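Long-range contacts in amine Dehydrogenase (Pseudomonas putida, PDB 1JMX), which binds two c-type hemes and probably passes electrons along them, as the alpha subunit of a quinohemoprotein amine dehydrogenase: residues G69-T75 against N234-W238; V89-D93 against S105-A110; S187-L191 against R272-F276; A247-V252 against R263-E268. All blocks are in the same frame, centred on the assembly; numbering follows the deposited sequence.

Contact 1. Residues G69-T75 against N234-W238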
loop_
_atom_site.group_PDB
_atom_site.type_symbol
_atom_site.label_atom_id
_atom_site.label_comp_id
_atom_site.label_asym_id
_atom_site.label_seq_id
_atom_site.Cartn_x
_atom_site.Cartn_y
_atom_site.Cartn_z
ATOM N N GLY A 69 0.128 -0.144 -27.540
ATOM C CA GLY A 69 -0.041 -1.229 -26.598
ATOM C C GLY A 69 1.226 -2.050 -26.504
ATOM O O GLY A 69 2.280 -1.649 -26.997
ATOM N N LEU A 70 1.129 -3.197 -25.847
ATOM C CA LEU A 70 2.276 -4.076 -25.695
ATOM C C LEU A 70 2.049 -5.346 -26.504
ATOM O O LEU A 70 0.919 -5.788 -26.677
ATOM C CB LEU A 70 2.466 -4.467 -24.225
ATOM C CG LEU A 70 2.585 -3.412 -23.131
ATOM C CD1 LEU A 70 2.896 -4.106 -21.817
ATOM C CD2 LEU A 70 3.675 -2.426 -23.461
ATOM N N ALA A 71 3.124 -5.914 -27.028
ATOM C CA ALA A 71 3.018 -7.168 -27.748
ATOM C C ALA A 71 2.713 -8.227 -26.672
ATOM O O ALA A 71 2.967 -8.007 -25.486
ATOM C CB ALA A 71 4.327 -7.479 -28.453
ATOM N N PRO A 72 2.122 -9.366 -27.064
ATOM C CA PRO A 72 1.813 -10.404 -26.082
ATOM C C PRO A 72 3.018 -10.803 -25.231
ATOM O O PRO A 72 2.929 -10.842 -24.011
ATOM C CB PRO A 72 1.322 -11.553 -26.959
ATOM C CG PRO A 72 0.643 -10.830 -28.072
ATOM C CD PRO A 72 1.637 -9.753 -28.399
ATOM N N SER A 73 4.156 -11.030 -25.879
ATOM C CA SER A 73 5.371 -11.428 -25.183
ATOM C C SER A 73 5.928 -10.367 -24.236
ATOM O O SER A 73 6.787 -10.663 -23.415
ATOM C CB SER A 73 6.439 -11.863 -26.183
ATOM O OG SER A 73 6.818 -10.798 -27.027
ATOM N N GLU A 74 5.454 -9.131 -24.355
ATOM C CA GLU A 74 5.914 -8.068 -23.470
ATOM C C GLU A 74 5.125 -8.072 -22.162
ATOM O O GLU A 74 5.436 -7.319 -21.244
ATOM C CB GLU A 74 5.830 -6.705 -24.159
ATOM C CG GLU A 74 6.760 -6.562 -25.365
ATOM C CD GLU A 74 6.661 -5.199 -26.022
ATOM O OE1 GLU A 74 5.539 -4.688 -26.193
ATOM O OE2 GLU A 74 7.708 -4.632 -26.363
ATOM N N THR A 75 4.080 -8.900 -22.102
ATOM C CA THR A 75 3.270 -9.040 -20.892
ATOM C C THR A 75 3.583 -10.367 -20.180
ATOM O O THR A 75 3.105 -10.607 -19.075
ATOM C CB THR A 75 1.743 -8.991 -21.175
ATOM O OG1 THR A 75 1.361 -10.103 -21.997
ATOM C CG2 THR A 75 1.360 -7.687 -21.848
ATOM N N ASN A 234 -5.941 -4.194 -28.807
ATOM C CA ASN A 234 -4.688 -4.593 -29.438
ATOM C C ASN A 234 -4.681 -5.991 -30.060
ATOM O O ASN A 234 -3.655 -6.664 -30.063
ATOM C CB ASN A 234 -3.542 -4.444 -28.430
ATOM C CG ASN A 234 -2.174 -4.437 -29.083
ATOM O OD1 ASN A 234 -2.039 -4.148 -30.265
ATOM N ND2 ASN A 234 -1.149 -4.756 -28.307
ATOM N N GLY A 235 -5.836 -6.435 -30.546
ATOM C CA GLY A 235 -5.928 -7.728 -31.201
ATOM C C GLY A 235 -5.861 -8.982 -30.354
ATOM O O GLY A 235 -6.035 -10.073 -30.891
ATOM N N TYR A 236 -5.619 -8.850 -29.049
ATOM C CA TYR A 236 -5.547 -10.022 -28.175
ATOM C C TYR A 236 -6.040 -9.784 -26.753
ATOM O O TYR A 236 -6.485 -10.722 -26.099
ATOM C CB TYR A 236 -4.130 -10.613 -28.149
ATOM C CG TYR A 236 -3.124 -9.861 -27.295
ATOM C CD1 TYR A 236 -2.696 -10.377 -26.072
ATOM C CD2 TYR A 236 -2.594 -8.643 -27.718
ATOM C CE1 TYR A 236 -1.763 -9.703 -25.292
ATOM C CE2 TYR A 236 -1.663 -7.958 -26.948
ATOM C CZ TYR A 236 -1.249 -8.493 -25.741
ATOM O OH TYR A 236 -0.303 -7.836 -25.000
ATOM N N GLU A 237 -5.977 -8.537 -26.281
ATOM C CA GLU A 237 -6.419 -8.200 -24.925
ATOM C C GLU A 237 -7.932 -8.147 -24.764
ATOM O O GLU A 237 -8.571 -7.110 -24.949
ATOM C CB GLU A 237 -5.779 -6.896 -24.444
ATOM C CG GLU A 237 -4.285 -6.999 -24.141
ATOM C CD GLU A 237 -3.961 -7.780 -22.863
ATOM O OE1 GLU A 237 -4.857 -8.417 -22.265
ATOM O OE2 GLU A 237 -2.786 -7.752 -22.447
ATOM N N TRP A 238 -8.483 -9.288 -24.373
ATOM C CA TRP A 238 -9.909 -9.467 -24.174
ATOM C C TRP A 238 -10.380 -8.998 -22.802
ATOM O O TRP A 238 -9.889 -9.458 -21.773
ATOM C CB TRP A 238 -10.244 -10.945 -24.371
ATOM C CG TRP A 238 -11.648 -11.337 -24.049
ATOM C CD1 TRP A 238 -12.165 -11.603 -22.811
ATOM C CD2 TRP A 238 -12.701 -11.583 -24.986
ATOM N NE1 TRP A 238 -13.472 -12.008 -22.921
ATOM C CE2 TRP A 238 -13.829 -12.007 -24.244
ATOM C CE3 TRP A 238 -12.803 -11.492 -26.381
ATOM C CZ2 TRP A 238 -15.047 -12.341 -24.856
ATOM C CZ3 TRP A 238 -14.008 -11.822 -26.986
ATOM C CH2 TRP A 238 -15.115 -12.241 -26.223
HETATM O O HOH W 1 -1.753 -4.162 -25.477
#
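The Tyr236 ring is filled in on both faces: CG of Pro72 sits over the centre of one, 3.6 Å from the centroid and almost on the ring normal, a CH-pi contact, while CG of the neighbouring Glu237 lies toward the rim of the other. In the ring plane the edge meets the backbone O of Asn234. CG of Tyr236 stands between its own backbone N and carbonyl carbon (chi1 77°), which sends the phenol across to the 69-75 loop. There its OH donates to O of Leu70 (2.9 Å), arriving from above the carbonyl plane, and brushes CG2 of Thr75 at 3.6 Å. Tyr236 and Glu237 both face Tyr233, a classic beta bulge where strand 237-244 of the domain II barrel begins, and the Tyr236 side chain reaches from it to the loop that follows helix 54-67 of the heme-binding part. A phenylalanine in place of Tyr236 would probably keep the CH-pi contact with Pro72 but leave the Leu70 carbonyl without this donor. One water joins the segments by accepting from Leu70 N (3.1 Å) and Asn234 ND2 (3.0 Å). Glu237 reaches past the contact to salt bridges with Arg239 and Arg79.

Contact 2. Residues V89-D93 against S105-A110. With HEC (heme c), chain E.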
loop_
_atom_site.group_PDB
_atom_site.type_symbol
_atom_site.label_atom_id
_atom_site.label_comp_id
_atom_site.label_asym_id
_atom_site.label_seq_id
_atom_site.Cartn_x
_atom_site.Cartn_y
_atom_site.Cartn_z
ATOM N N VAL A 89 3.146 -13.192 -5.107
ATOM C CA VAL A 89 4.406 -12.815 -4.484
ATOM C C VAL A 89 5.329 -12.488 -5.651
ATOM O O VAL A 89 5.738 -13.371 -6.398
ATOM C CB VAL A 89 4.993 -13.978 -3.643
ATOM C CG1 VAL A 89 6.299 -13.551 -2.999
ATOM C CG2 VAL A 89 3.997 -14.404 -2.568
ATOM N N GLU A 90 5.606 -11.206 -5.839
ATOM C CA GLU A 90 6.452 -10.771 -6.944
ATOM C C GLU A 90 7.916 -11.153 -6.824
ATOM O O GLU A 90 8.482 -11.166 -5.732
ATOM C CB GLU A 90 6.333 -9.265 -7.149
ATOM C CG GLU A 90 4.938 -8.808 -7.469
ATOM C CD GLU A 90 4.905 -7.385 -7.940
ATOM O OE1 GLU A 90 5.356 -6.508 -7.184
ATOM O OE2 GLU A 90 4.442 -7.147 -9.068
ATOM N N GLN A 91 8.516 -11.452 -7.971
ATOM C CA GLN A 91 9.924 -11.819 -8.042
ATOM C C GLN A 91 10.696 -10.973 -9.058
ATOM O O GLN A 91 10.885 -11.378 -10.204
ATOM C CB GLN A 91 10.095 -13.318 -8.355
ATOM C CG GLN A 91 9.885 -14.261 -7.154
ATOM C CD GLN A 91 10.744 -13.905 -5.919
ATOM O OE1 GLN A 91 11.977 -13.721 -6.000
ATOM N NE2 GLN A 91 10.086 -13.823 -4.761
ATOM N N PHE A 92 11.086 -9.775 -8.636
ATOM C CA PHE A 92 11.868 -8.853 -9.461
ATOM C C PHE A 92 13.195 -8.674 -8.733
ATOM O O PHE A 92 13.324 -9.075 -7.574
ATOM C CB PHE A 92 11.188 -7.478 -9.561
ATOM C CG PHE A 92 9.953 -7.459 -10.410
ATOM C CD1 PHE A 92 10.047 -7.352 -11.789
ATOM C CD2 PHE A 92 8.696 -7.518 -9.828
ATOM C CE1 PHE A 92 8.900 -7.300 -12.584
ATOM C CE2 PHE A 92 7.542 -7.466 -10.607
ATOM C CZ PHE A 92 7.643 -7.357 -11.991
ATOM N N ASP A 93 14.172 -8.066 -9.401
ATOM C CA ASP A 93 15.472 -7.814 -8.785
ATOM C C ASP A 93 15.303 -6.809 -7.637
ATOM O O ASP A 93 14.343 -6.044 -7.625
ATOM C CB ASP A 93 16.473 -7.311 -9.834
ATOM C CG ASP A 93 15.979 -6.088 -10.585
ATOM O OD1 ASP A 93 14.935 -6.187 -11.267
ATOM O OD2 ASP A 93 16.644 -5.033 -10.498
ATOM N N SER A 105 2.882 -2.501 -7.028
ATOM C CA SER A 105 3.577 -3.663 -7.563
ATOM C C SER A 105 4.659 -3.298 -8.573
ATOM O O SER A 105 4.628 -2.227 -9.168
ATOM C CB SER A 105 2.572 -4.601 -8.238
ATOM O OG SER A 105 2.095 -4.047 -9.449
ATOM N N GLY A 106 5.627 -4.191 -8.742
ATOM C CA GLY A 106 6.676 -3.988 -9.719
ATOM C C GLY A 106 6.127 -4.330 -11.096
ATOM O O GLY A 106 6.723 -3.970 -12.104
ATOM N N ALA A 107 4.996 -5.039 -11.134
ATOM C CA ALA A 107 4.345 -5.426 -12.387
ATOM C C ALA A 107 3.763 -4.212 -13.105
ATOM O O ALA A 107 3.686 -4.197 -14.327
ATOM C CB ALA A 107 3.258 -6.450 -12.131
ATOM N N ARG A 108 3.341 -3.209 -12.334
ATOM C CA ARG A 108 2.781 -1.969 -12.875
ATOM C C ARG A 108 3.846 -1.268 -13.727
ATOM O O ARG A 108 3.540 -0.614 -14.719
ATOM C CB ARG A 108 2.333 -1.055 -11.731
ATOM C CG ARG A 108 1.776 0.282 -12.176
ATOM C CD ARG A 108 1.488 1.208 -11.010
ATOM N NE ARG A 108 0.347 0.770 -10.216
ATOM C CZ ARG A 108 -0.217 1.492 -9.255
ATOM N NH1 ARG A 108 0.251 2.693 -8.963
ATOM N NH2 ARG A 108 -1.237 1.008 -8.569
ATOM N N VAL A 109 5.101 -1.448 -13.337
ATOM C CA VAL A 109 6.244 -0.875 -14.027
ATOM C C VAL A 109 6.552 -1.685 -15.290
ATOM O O VAL A 109 6.716 -1.122 -16.369
ATOM C CB VAL A 109 7.486 -0.891 -13.104
ATOM C CG1 VAL A 109 8.701 -0.340 -13.824
ATOM C CG2 VAL A 109 7.209 -0.110 -11.836
ATOM N N ALA A 110 6.620 -3.009 -15.138
ATOM C CA ALA A 110 6.923 -3.928 -16.236
ATOM C C ALA A 110 5.847 -3.992 -17.321
ATOM O O ALA A 110 6.103 -4.475 -18.420
ATOM C CB ALA A 110 7.203 -5.316 -15.688
HETATM FE FE HEC E . 5.003 4.582 -9.001
HETATM C CHA HEC E . 2.071 5.244 -10.461
HETATM C CHB HEC E . 6.254 3.716 -12.014
HETATM C CHC HEC E . 8.035 4.074 -7.580
HETATM C CHD HEC E . 3.709 5.502 -5.961
HETATM N NA HEC E . 4.307 4.475 -10.825
HETATM C C1A HEC E . 3.060 4.781 -11.264
HETATM C C2A HEC E . 2.920 4.571 -12.677
HETATM C C3A HEC E . 4.098 4.125 -13.109
HETATM C C4A HEC E . 4.962 4.081 -11.961
HETATM C CMA HEC E . 4.461 3.759 -14.537
HETATM C CAA HEC E . 1.669 4.837 -13.486
HETATM C CBA HEC E . 2.037 6.015 -14.386
HETATM C CGA HEC E . 0.957 6.531 -15.302
HETATM O O1A HEC E . -0.158 6.037 -15.310
HETATM O O2A HEC E . 1.239 7.466 -16.022
HETATM N NB HEC E . 6.751 4.015 -9.646
HETATM C C1B HEC E . 7.116 3.687 -10.952
HETATM C C2B HEC E . 8.492 3.348 -11.094
HETATM C C3B HEC E . 9.020 3.474 -9.844
HETATM C C4B HEC E . 7.929 3.863 -8.942
HETATM C CMB HEC E . 9.211 2.955 -12.401
HETATM C CAB HEC E . 10.493 3.244 -9.541
HETATM C CBB HEC E . 11.325 4.509 -9.311
HETATM N NC HEC E . 5.707 4.726 -7.159
HETATM C C1C HEC E . 6.995 4.467 -6.743
HETATM C C2C HEC E . 7.147 4.660 -5.331
HETATM C C3C HEC E . 5.954 5.041 -4.868
HETATM C C4C HEC E . 5.046 5.106 -6.007
HETATM C CMC HEC E . 8.444 4.454 -4.544
HETATM C CAC HEC E . 5.656 5.201 -3.393
HETATM C CBC HEC E . 5.881 6.532 -2.701
HETATM N ND HEC E . 3.269 5.239 -8.344
HETATM C C1D HEC E . 2.876 5.579 -7.065
HETATM C C2D HEC E . 1.486 6.040 -7.036
HETATM C C3D HEC E . 1.072 5.954 -8.351
HETATM C C4D HEC E . 2.160 5.461 -9.098
HETATM C CMD HEC E . 0.706 6.507 -5.810
HETATM C CAD HEC E . -0.261 6.288 -9.030
HETATM C CBD HEC E . -1.394 6.723 -8.163
HETATM C CGD HEC E . -2.270 5.567 -7.813
HETATM O O1D HEC E . -1.776 4.416 -7.827
HETATM O O2D HEC E . -3.465 5.789 -7.518
#
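OE2 of Glu90 is gripped by N of Ala107 at 3.0 Å and by the hydroxyl of Tyr80, while OE1 takes N of Gly106 at 2.8 Å on its syn lone pair in a nearly straight bond (171°). The Ala107 bond is more bent, its N-H tilted out of the carboxylate plane. One carboxylate thus receives two successive backbone N-H groups. An alanine in place of Glu90 would probably leave both N-H groups without these acceptors and the Tyr80 hydroxyl without its mate. Beside the carboxylate the Phe92 ring lies obliquely against the Gly106 backbone, CE2 to C 3.5 Å, and CE1 reaches CB of Ala110 at 4.1 Å. OG of Ser105, which also bonds O of Pro494, accepts from N of Arg108 at 3.3 Å. Arg108 NH1 then donates to the heme propionate O1D at 2.9 Å. The Ser105 capping bond leads into helix 107-110 just after the CXXCH heme-attachment motif (Cys100, Cys103, His104), whose histidine is an axial ligand of this heme.

Contact 3. Residues S187-L191 against R272-F276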
loop_
_atom_site.group_PDB
_atom_site.type_symbol
_atom_site.label_atom_id
_atom_site.label_comp_id
_atom_site.label_asym_id
_atom_site.label_seq_id
_atom_site.Cartn_x
_atom_site.Cartn_y
_atom_site.Cartn_z
ATOM N N SER A 187 -12.888 -24.405 -19.657
ATOM C CA SER A 187 -12.637 -25.159 -18.444
ATOM C C SER A 187 -11.992 -24.168 -17.485
ATOM O O SER A 187 -11.274 -23.264 -17.904
ATOM C CB SER A 187 -11.674 -26.310 -18.731
ATOM O OG SER A 187 -11.429 -27.055 -17.560
ATOM N N GLY A 188 -12.257 -24.337 -16.200
ATOM C CA GLY A 188 -11.691 -23.446 -15.213
ATOM C C GLY A 188 -11.850 -23.989 -13.811
ATOM O O GLY A 188 -12.468 -25.034 -13.605
ATOM N N HIS A 189 -11.303 -23.267 -12.840
ATOM C CA HIS A 189 -11.375 -23.678 -11.452
ATOM C C HIS A 189 -11.426 -22.486 -10.512
ATOM O O HIS A 189 -10.624 -21.561 -10.627
ATOM C CB HIS A 189 -10.160 -24.536 -11.097
ATOM C CG HIS A 189 -10.210 -25.105 -9.713
ATOM N ND1 HIS A 189 -9.849 -24.381 -8.598
ATOM C CD2 HIS A 189 -10.614 -26.315 -9.261
ATOM C CE1 HIS A 189 -10.033 -25.117 -7.519
ATOM N NE2 HIS A 189 -10.497 -26.295 -7.893
ATOM N N MET A 190 -12.379 -22.508 -9.591
ATOM C CA MET A 190 -12.499 -21.448 -8.608
ATOM C C MET A 190 -12.028 -21.995 -7.259
ATOM O O MET A 190 -12.541 -23.003 -6.780
ATOM C CB MET A 190 -13.942 -20.959 -8.504
ATOM C CG MET A 190 -14.112 -19.762 -7.580
ATOM S SD MET A 190 -15.815 -19.221 -7.418
ATOM C CE MET A 190 -15.900 -18.019 -8.713
ATOM N N LEU A 191 -11.017 -21.353 -6.682
ATOM C CA LEU A 191 -10.467 -21.759 -5.390
ATOM C C LEU A 191 -11.587 -21.854 -4.360
ATOM O O LEU A 191 -12.445 -20.979 -4.284
ATOM C CB LEU A 191 -9.426 -20.735 -4.935
ATOM C CG LEU A 191 -7.980 -21.153 -4.669
ATOM C CD1 LEU A 191 -7.444 -22.108 -5.720
ATOM C CD2 LEU A 191 -7.151 -19.887 -4.639
ATOM N N ARG A 272 -12.320 -13.435 -5.486
ATOM C CA ARG A 272 -13.344 -14.401 -5.843
ATOM C C ARG A 272 -13.371 -14.546 -7.356
ATOM O O ARG A 272 -14.046 -13.794 -8.060
ATOM C CB ARG A 272 -14.687 -13.927 -5.298
ATOM C CG ARG A 272 -14.557 -13.468 -3.866
ATOM C CD ARG A 272 -15.813 -12.874 -3.317
ATOM N NE ARG A 272 -15.508 -12.075 -2.138
ATOM C CZ ARG A 272 -16.414 -11.488 -1.366
ATOM N NH1 ARG A 272 -17.706 -11.611 -1.635
ATOM N NH2 ARG A 272 -16.021 -10.736 -0.351
ATOM N N GLY A 273 -12.594 -15.500 -7.849
ATOM C CA GLY A 273 -12.525 -15.725 -9.271
ATOM C C GLY A 273 -12.155 -17.146 -9.615
ATOM O O GLY A 273 -12.017 -18.002 -8.741
ATOM N N LEU A 274 -11.982 -17.395 -10.902
ATOM C CA LEU A 274 -11.631 -18.714 -11.377
ATOM C C LEU A 274 -10.614 -18.627 -12.506
ATOM O O LEU A 274 -10.594 -17.662 -13.264
ATOM C CB LEU A 274 -12.891 -19.459 -11.859
ATOM C CG LEU A 274 -13.803 -18.762 -12.873
ATOM C CD1 LEU A 274 -14.158 -19.700 -13.986
ATOM C CD2 LEU A 274 -15.047 -18.231 -12.205
ATOM N N ASP A 275 -9.715 -19.602 -12.561
ATOM C CA ASP A 275 -8.736 -19.659 -13.635
ATOM C C ASP A 275 -9.561 -20.018 -14.847
ATOM O O ASP A 275 -10.532 -20.763 -14.743
ATOM C CB ASP A 275 -7.679 -20.720 -13.356
ATOM C CG ASP A 275 -6.722 -20.298 -12.267
ATOM O OD1 ASP A 275 -6.655 -19.085 -11.977
ATOM O OD2 ASP A 275 -6.035 -21.168 -11.698
ATOM N N PHE A 276 -9.178 -19.503 -16.000
ATOM C CA PHE A 276 -9.969 -19.750 -17.180
ATOM C C PHE A 276 -9.161 -20.018 -18.431
ATOM O O PHE A 276 -8.298 -19.235 -18.819
ATOM C CB PHE A 276 -10.900 -18.557 -17.383
ATOM C CG PHE A 276 -11.849 -18.697 -18.533
ATOM C CD1 PHE A 276 -13.191 -18.980 -18.302
ATOM C CD2 PHE A 276 -11.426 -18.467 -19.837
ATOM C CE1 PHE A 276 -14.102 -19.020 -19.356
ATOM C CE2 PHE A 276 -12.323 -18.506 -20.894
ATOM C CZ PHE A 276 -13.664 -18.781 -20.655
HETATM O O HOH W 2 -9.559 -19.322 -8.086
#
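Strands 182-190 and 269-280, the first and last of the eight-stranded antiparallel barrel of domain II, meet here and close it. His189 and Asp275 form an antiparallel hydrogen-bonded pair: N of Asp275 donates to O of His189 at 2.9 Å, and N of His189 to O of Asp275 at 3.2 Å. Gly188 faces Phe276 in the adjoining non-hydrogen-bonded pair, where its CA comes to 3.0 Å from O of Asp275. The seam of the barrel joins segments with 80 residues between them, and a backbone bond of Ser187 with Thr277 carries it on; the short segments 187-190 and 273-276 run antiparallel at 150°. Met190 lies on the same face as Leu274 and Phe276. With CG anti to the backbone N (chi1 -175°), its chain runs out along Gly273 and bends at the sulfur, bringing CE to within 3.6 Å of CD2 of Leu274; both side chains also touch Tyr218 of strand 209-218. Phe276 stacks on Phe253. On the other face, the imidazole of His189 meets the Tyr411 ring, and the Asp275 carboxylate pairs with Arg85 in a salt bridge. Where the strands part, a water takes over from direct bonding, accepting from N of Leu191 and donating to O of Gly273, both at 2.9 Å.

Contact 4. Residues A247-V252 against R263-E268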
loop_
_atom_site.group_PDB
_atom_site.type_symbol
_atom_site.label_atom_id
_atom_site.label_comp_id
_atom_site.label_asym_id
_atom_site.label_seq_id
_atom_site.Cartn_x
_atom_site.Cartn_y
_atom_site.Cartn_z
ATOM N N ALA A 247 -24.124 -12.094 -9.932
ATOM C CA ALA A 247 -22.842 -11.407 -9.927
ATOM C C ALA A 247 -22.301 -11.071 -11.304
ATOM O O ALA A 247 -22.446 -11.843 -12.255
ATOM C CB ALA A 247 -21.813 -12.239 -9.156
ATOM N N ASN A 248 -21.713 -9.886 -11.411
ATOM C CA ASN A 248 -21.088 -9.469 -12.651
ATOM C C ASN A 248 -19.654 -9.934 -12.553
ATOM O O ASN A 248 -18.977 -9.662 -11.563
ATOM C CB ASN A 248 -21.119 -7.950 -12.802
ATOM C CG ASN A 248 -22.374 -7.469 -13.492
ATOM O OD1 ASN A 248 -22.414 -7.339 -14.726
ATOM N ND2 ASN A 248 -23.421 -7.222 -12.707
ATOM N N LEU A 249 -19.207 -10.678 -13.555
ATOM C CA LEU A 249 -17.846 -11.173 -13.567
ATOM C C LEU A 249 -17.054 -10.532 -14.697
ATOM O O LEU A 249 -17.531 -10.451 -15.824
ATOM C CB LEU A 249 -17.824 -12.690 -13.745
ATOM C CG LEU A 249 -18.635 -13.567 -12.787
ATOM C CD1 LEU A 249 -18.180 -15.004 -12.941
ATOM C CD2 LEU A 249 -18.451 -13.130 -11.351
ATOM N N ARG A 250 -15.879 -10.013 -14.364
ATOM C CA ARG A 250 -14.980 -9.417 -15.337
ATOM C C ARG A 250 -14.136 -10.552 -15.923
ATOM O O ARG A 250 -13.783 -11.502 -15.227
ATOM C CB ARG A 250 -14.050 -8.419 -14.648
ATOM C CG ARG A 250 -14.358 -6.950 -14.878
ATOM C CD ARG A 250 -15.740 -6.534 -14.367
ATOM N NE ARG A 250 -15.869 -5.071 -14.275
ATOM C CZ ARG A 250 -17.000 -4.410 -14.007
ATOM N NH1 ARG A 250 -18.145 -5.065 -13.806
ATOM N NH2 ARG A 250 -16.975 -3.081 -13.882
ATOM N N GLN A 251 -13.816 -10.453 -17.206
ATOM C CA GLN A 251 -13.003 -11.449 -17.878
ATOM C C GLN A 251 -11.769 -10.741 -18.403
ATOM O O GLN A 251 -11.877 -9.801 -19.182
ATOM C CB GLN A 251 -13.745 -12.052 -19.077
ATOM C CG GLN A 251 -15.059 -12.737 -18.761
ATOM C CD GLN A 251 -15.673 -13.388 -19.981
ATOM O OE1 GLN A 251 -15.664 -12.820 -21.074
ATOM N NE2 GLN A 251 -16.199 -14.591 -19.804
ATOM N N VAL A 252 -10.601 -11.157 -17.943
ATOM C CA VAL A 252 -9.354 -10.580 -18.417
ATOM C C VAL A 252 -8.584 -11.749 -19.030
ATOM O O VAL A 252 -7.928 -12.530 -18.326
ATOM C CB VAL A 252 -8.554 -9.911 -17.271
ATOM C CG1 VAL A 252 -7.204 -9.441 -17.770
ATOM C CG2 VAL A 252 -9.349 -8.748 -16.690
ATOM N N ARG A 263 -8.352 -14.991 -16.451
ATOM C CA ARG A 263 -9.071 -15.133 -15.204
ATOM C C ARG A 263 -10.402 -14.411 -15.262
ATOM O O ARG A 263 -10.532 -13.372 -15.900
ATOM C CB ARG A 263 -8.208 -14.577 -14.071
ATOM C CG ARG A 263 -8.764 -14.745 -12.677
ATOM C CD ARG A 263 -7.716 -14.364 -11.653
ATOM N NE ARG A 263 -8.158 -14.649 -10.298
ATOM C CZ ARG A 263 -8.626 -13.738 -9.458
ATOM N NH1 ARG A 263 -8.708 -12.466 -9.824
ATOM N NH2 ARG A 263 -9.063 -14.113 -8.271
ATOM N N MET A 264 -11.400 -15.001 -14.621
ATOM C CA MET A 264 -12.728 -14.428 -14.563
ATOM C C MET A 264 -13.025 -14.235 -13.087
ATOM O O MET A 264 -13.000 -15.193 -12.324
ATOM C CB MET A 264 -13.734 -15.389 -15.177
ATOM C CG MET A 264 -14.718 -14.732 -16.102
ATOM S SD MET A 264 -15.798 -15.959 -16.826
ATOM C CE MET A 264 -17.375 -15.218 -16.519
ATOM N N PHE A 265 -13.292 -12.999 -12.679
ATOM C CA PHE A 265 -13.548 -12.714 -11.270
ATOM C C PHE A 265 -14.709 -11.766 -11.037
ATOM O O PHE A 265 -15.171 -11.094 -11.950
ATOM C CB PHE A 265 -12.282 -12.135 -10.629
ATOM C CG PHE A 265 -11.749 -10.918 -11.331
ATOM C CD1 PHE A 265 -12.123 -9.639 -10.919
ATOM C CD2 PHE A 265 -10.889 -11.048 -12.413
ATOM C CE1 PHE A 265 -11.648 -8.509 -11.578
ATOM C CE2 PHE A 265 -10.408 -9.924 -13.081
ATOM C CZ PHE A 265 -10.788 -8.650 -12.662
ATOM N N GLU A 266 -15.184 -11.715 -9.801
ATOM C CA GLU A 266 -16.262 -10.813 -9.463
ATOM C C GLU A 266 -15.760 -9.386 -9.567
ATOM O O GLU A 266 -14.763 -9.016 -8.944
ATOM C CB GLU A 266 -16.751 -11.079 -8.059
ATOM C CG GLU A 266 -17.649 -12.267 -7.950
ATOM C CD GLU A 266 -18.384 -12.269 -6.648
ATOM O OE1 GLU A 266 -18.195 -13.226 -5.877
ATOM O OE2 GLU A 266 -19.139 -11.306 -6.386
ATOM N N ALA A 267 -16.458 -8.596 -10.374
ATOM C CA ALA A 267 -16.125 -7.194 -10.613
ATOM C C ALA A 267 -15.885 -6.427 -9.322
ATOM O O ALA A 267 -15.058 -5.523 -9.266
ATOM C CB ALA A 267 -17.244 -6.544 -11.382
ATOM N N GLU A 268 -16.564 -6.864 -8.272
ATOM C CA GLU A 268 -16.504 -6.225 -6.970
ATOM C C GLU A 268 -15.498 -6.860 -6.000
ATOM O O GLU A 268 -15.018 -6.211 -5.064
ATOM C CB GLU A 268 -17.909 -6.247 -6.359
ATOM C CG GLU A 268 -19.046 -5.883 -7.343
ATOM C CD GLU A 268 -19.357 -6.976 -8.405
ATOM O OE1 GLU A 268 -19.136 -8.185 -8.127
ATOM O OE2 GLU A 268 -19.827 -6.615 -9.522
#
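A chi1 of 55° tucks the Phe265 ring back over its own backbone and across to strand 247-256, under CB of Arg250 (4.1 Å from the centroid, CH-pi) and with its edge against CG2 of Val252. Arg250 bends at chi2 (61°), and its guanidinium lays one face over CB of Ala267. On the opposite face of the hairpin Gln251 and Met264 run side by side: NE2 gives a weak but straight hydrogen bond to SD (3.3 Å), while OE1 accepts from Trp238. CE of Met264 meets CD1 of Leu249 at 3.7 Å, the two side chains crossing at about a right angle. Backbone bonds join the strands throughout, from Ala267 N to Asn248 O (3.0 Å) at one end to the pair between Val252 and Arg263 at the other. Arg263 NH2 donates to O of Asp270. Since Arg250 NH1 and Glu268 OE2 stay 4.9 Å apart, no salt bridge crosses the contact, and cohesion here probably rests on backbone bonds and dispersion more than on charge.

Contacts 1, 3 and 4 all reach the eight-stranded barrel of domain II, whereas contact 2 lies in the heme-binding part, about 23 Å from contacts 3 and 4 between centres. Contact 3 joins the barrel's first and last strands; contact 4, nested within the loop it closes and about 10 Å away between centres, is the hairpin of strands 247-256 and 259-266, and the two touch where strand 269-280 pairs with strand 259-266. Contact 1, whose segments alternate along the chain with those of contact 3, adjoins contact 4 through neighbouring strands 237-244 and 247-256. Contact 2 is nested inside the loop closed by contact 1, about 18 Å between centres. Contact 1 thus couples the heme-binding part to the barrel.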